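Local coordinates for major capsid protein (Faustovirus, PDB 5J7O) that forms the capsid shell of a large double-stranded DNA virus, as a trimer whose subunits are built on a double jelly-roll, at residues Y177-L185 with G221-E229. Residues are numbered along the deposited sequence; the frame is centred on the assembly and turned at random.
Sequences YCEYPGLRL and GWKRLIGQE
In this double jelly-roll subunit, G182 at the start of helix 181-185 meets I226, just past the C-terminal end of helix 216-225, their CA atoms 4.2 Å apart. From there the chains run antiparallel, Y180 beside Q228 and P181 beside G227. G182 N donates to I226 O at 2.9 Å. G182 has no side chain, which lets the backbones come this close. I226 leaves helical geometry and G227 follows with positive phi, while Q228 N bonds back to K223 O. Y180 sits at the N-cap of helix 181-185. Its N-H is taken by the side chain of Q228, with Y180 N to Q228 OE1 at 3.0 Å and a nearly straight 165° angle. Q228 reaches it because CG is anti to its own N while chi2 bends the chain back (72°). The amide then stacks on the Y180 ring, planes 22° apart, with OE1 over the ring centre. At the ring edge, I226 CD1 lies 3.5 Å from Y180 CD1. The same methyl covers a face of the W222 indole, offset toward its rim. L183 packs beside it and touches both I226 and W222. W222 NE1 is bonded to N210 of helix 203-212, and its ring meets W551 of the second subunit. E229 forms a salt bridge with R274 of the third subunit, so the 221-229 segment also reaches both neighbouring subunits. On the backbone side, the pyrrolidine of P181 lies against two carbonyl oxygens, with P181 CD 3.2 Å from I226 O and 3.5 Å from G227 O.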
loop_
_atom_site.group_PDB
_atom_site.type_symbol
_atom_site.label_atom_id
_atom_site.label_comp_id
_atom_site.label_asym_id
_atom_site.label_seq_id
_atom_site.Cartn_x
_atom_site.Cartn_y
_atom_site.Cartn_z
ATOM N N TYR B 177 21.733 -0.036 9.620
ATOM C CA TYR B 177 21.609 -1.480 9.499
ATOM C C TYR B 177 21.268 -1.864 8.065
ATOM O O TYR B 177 20.647 -1.097 7.323
ATOM C CB TYR B 177 20.542 -2.022 10.456
ATOM C CG TYR B 177 21.040 -2.202 11.871
ATOM C CD1 TYR B 177 20.935 -1.176 12.803
ATOM C CD2 TYR B 177 21.631 -3.392 12.271
ATOM C CE1 TYR B 177 21.400 -1.336 14.099
ATOM C CE2 TYR B 177 22.099 -3.562 13.564
ATOM C CZ TYR B 177 21.980 -2.531 14.472
ATOM O OH TYR B 177 22.446 -2.699 15.757
ATOM N N CYS B 178 21.693 -3.061 7.674
ATOM C CA CYS B 178 21.268 -3.597 6.394
ATOM C C CYS B 178 19.758 -3.819 6.406
ATOM O O CYS B 178 19.121 -3.884 7.461
ATOM C CB CYS B 178 21.995 -4.901 6.093
ATOM S SG CYS B 178 21.485 -6.292 7.126
ATOM N N GLU B 179 19.175 -3.891 5.213
ATOM C CA GLU B 179 17.745 -4.147 5.119
ATOM C C GLU B 179 17.439 -5.554 5.609
ATOM O O GLU B 179 18.180 -6.503 5.333
ATOM C CB GLU B 179 17.252 -3.954 3.688
ATOM C CG GLU B 179 17.127 -2.495 3.287
ATOM C CD GLU B 179 16.352 -2.307 2.001
ATOM O OE1 GLU B 179 16.426 -3.195 1.127
ATOM O OE2 GLU B 179 15.662 -1.274 1.870
ATOM N N TYR B 180 16.348 -5.672 6.359
ATOM C CA TYR B 180 15.936 -6.923 6.982
ATOM C C TYR B 180 17.066 -7.544 7.808
ATOM O O TYR B 180 17.505 -8.664 7.531
ATOM C CB TYR B 180 15.427 -7.899 5.931
ATOM C CG TYR B 180 14.301 -7.304 5.119
ATOM C CD1 TYR B 180 13.022 -7.211 5.647
ATOM C CD2 TYR B 180 14.520 -6.809 3.840
ATOM C CE1 TYR B 180 11.987 -6.660 4.923
ATOM C CE2 TYR B 180 13.488 -6.254 3.106
ATOM C CZ TYR B 180 12.224 -6.182 3.653
ATOM O OH TYR B 180 11.190 -5.632 2.933
ATOM N N PRO B 181 17.552 -6.841 8.840
ATOM C CA PRO B 181 18.686 -7.376 9.611
ATOM C C PRO B 181 18.371 -8.694 10.288
ATOM O O PRO B 181 19.251 -9.556 10.396
ATOM C CB PRO B 181 18.974 -6.267 10.637
ATOM C CG PRO B 181 18.205 -5.062 10.168
ATOM C CD PRO B 181 17.033 -5.590 9.414
ATOM N N GLY B 182 17.131 -8.878 10.742
ATOM C CA GLY B 182 16.778 -10.126 11.391
ATOM C C GLY B 182 16.837 -11.311 10.452
ATOM O O GLY B 182 16.998 -12.450 10.891
ATOM N N LEU B 183 16.720 -11.061 9.147
ATOM C CA LEU B 183 16.796 -12.159 8.194
ATOM C C LEU B 183 18.239 -12.524 7.874
ATOM O O LEU B 183 18.557 -13.708 7.721
ATOM C CB LEU B 183 16.038 -11.803 6.916
ATOM C CG LEU B 183 14.535 -11.582 7.077
ATOM C CD1 LEU B 183 13.869 -11.431 5.723
ATOM C CD2 LEU B 183 13.906 -12.721 7.866
ATOM N N ARG B 184 19.125 -11.530 7.769
ATOM C CA ARG B 184 20.522 -11.828 7.482
ATOM C C ARG B 184 21.281 -12.272 8.723
ATOM O O ARG B 184 22.260 -13.016 8.609
ATOM C CB ARG B 184 21.221 -10.613 6.869
ATOM C CG ARG B 184 22.433 -10.989 6.035
ATOM C CD ARG B 184 23.178 -9.781 5.498
ATOM N NE ARG B 184 24.107 -10.176 4.442
ATOM C CZ ARG B 184 25.041 -9.386 3.925
ATOM N NH1 ARG B 184 25.187 -8.146 4.370
ATOM N NH2 ARG B 184 25.836 -9.840 2.966
ATOM N N LEU B 185 20.845 -11.827 9.906
ATOM C CA LEU B 185 21.582 -12.114 11.133
ATOM C C LEU B 185 21.752 -13.612 11.345
ATOM O O LEU B 185 22.799 -14.064 11.822
ATOM C CB LEU B 185 20.871 -11.487 12.330
ATOM C CG LEU B 185 21.577 -11.658 13.675
ATOM C CD1 LEU B 185 22.866 -10.853 13.705
ATOM C CD2 LEU B 185 20.663 -11.259 14.816
ATOM N N GLY B 221 3.773 -5.786 10.992
ATOM C CA GLY B 221 4.292 -6.545 12.117
ATOM C C GLY B 221 5.506 -7.373 11.748
ATOM O O GLY B 221 6.445 -7.500 12.537
ATOM N N TRP B 222 5.508 -7.943 10.540
ATOM C CA TRP B 222 6.651 -8.725 10.077
ATOM C C TRP B 222 7.914 -7.874 10.021
ATOM O O TRP B 222 8.978 -8.288 10.495
ATOM C CB TRP B 222 6.336 -9.331 8.708
ATOM C CG TRP B 222 7.497 -9.990 8.019
ATOM C CD1 TRP B 222 8.182 -9.517 6.938
ATOM C CD2 TRP B 222 8.095 -11.249 8.351
ATOM N NE1 TRP B 222 9.172 -10.399 6.580
ATOM C CE2 TRP B 222 9.141 -11.471 7.433
ATOM C CE3 TRP B 222 7.853 -12.208 9.340
ATOM C CZ2 TRP B 222 9.941 -12.610 7.473
ATOM C CZ3 TRP B 222 8.649 -13.339 9.377
ATOM C CH2 TRP B 222 9.678 -13.531 8.450
ATOM N N LYS B 223 7.812 -6.671 9.449
ATOM C CA LYS B 223 8.971 -5.787 9.369
ATOM C C LYS B 223 9.478 -5.409 10.756
ATOM O O LYS B 223 10.692 -5.329 10.980
ATOM C CB LYS B 223 8.624 -4.533 8.567
ATOM C CG LYS B 223 8.512 -4.767 7.069
ATOM C CD LYS B 223 8.257 -3.465 6.327
ATOM C CE LYS B 223 8.371 -3.657 4.824
ATOM N NZ LYS B 223 8.092 -2.397 4.080
ATOM N N ARG B 224 8.566 -5.176 11.702
ATOM C CA ARG B 224 8.988 -4.817 13.052
ATOM C C ARG B 224 9.641 -5.991 13.769
ATOM O O ARG B 224 10.511 -5.787 14.623
ATOM C CB ARG B 224 7.798 -4.295 13.858
ATOM C CG ARG B 224 7.179 -3.022 13.301
ATOM C CD ARG B 224 6.518 -2.203 14.398
ATOM N NE ARG B 224 5.976 -0.944 13.892
ATOM C CZ ARG B 224 4.692 -0.605 13.942
ATOM N NH1 ARG B 224 3.806 -1.427 14.488
ATOM N NH2 ARG B 224 4.294 0.561 13.454
ATOM N N LEU B 225 9.243 -7.222 13.438
ATOM C CA LEU B 225 9.850 -8.390 14.070
ATOM C C LEU B 225 11.313 -8.540 13.674
ATOM O O LEU B 225 12.153 -8.909 14.504
ATOM C CB LEU B 225 9.071 -9.653 13.703
ATOM C CG LEU B 225 7.691 -9.840 14.333
ATOM C CD1 LEU B 225 7.005 -11.070 13.755
ATOM C CD2 LEU B 225 7.803 -9.945 15.843
ATOM N N ILE B 226 11.642 -8.254 12.414
ATOM C CA ILE B 226 12.980 -8.488 11.888
ATOM C C ILE B 226 13.790 -7.199 11.775
ATOM O O ILE B 226 14.849 -7.193 11.143
ATOM C CB ILE B 226 12.917 -9.214 10.536
ATOM C CG1 ILE B 226 12.085 -8.405 9.539
ATOM C CG2 ILE B 226 12.334 -10.608 10.712
ATOM C CD1 ILE B 226 11.795 -9.141 8.254
ATOM N N GLY B 227 13.311 -6.107 12.366
ATOM C CA GLY B 227 14.102 -4.894 12.448
ATOM C C GLY B 227 14.150 -4.044 11.200
ATOM O O GLY B 227 15.081 -3.248 11.046
ATOM N N GLN B 228 13.182 -4.185 10.299
ATOM C CA GLN B 228 13.088 -3.323 9.128
ATOM C C GLN B 228 12.232 -2.110 9.468
ATOM O O GLN B 228 11.153 -2.249 10.052
ATOM C CB GLN B 228 12.495 -4.082 7.940
ATOM C CG GLN B 228 12.228 -3.222 6.709
ATOM C CD GLN B 228 13.498 -2.794 5.997
ATOM O OE1 GLN B 228 14.585 -3.302 6.275
ATOM N NE2 GLN B 228 13.364 -1.854 5.067
ATOM N N GLU B 229 12.719 -0.924 9.109
ATOM C CA GLU B 229 11.985 0.299 9.399
ATOM C C GLU B 229 10.662 0.317 8.641
ATOM O O GLU B 229 10.523 -0.276 7.567
ATOM C CB GLU B 229 12.824 1.526 9.038
ATOM C CG GLU B 229 13.166 1.640 7.562
ATOM C CD GLU B 229 14.181 2.731 7.282
ATOM O OE1 GLU B 229 14.666 3.357 8.249
ATOM O OE2 GLU B 229 14.496 2.963 6.097
#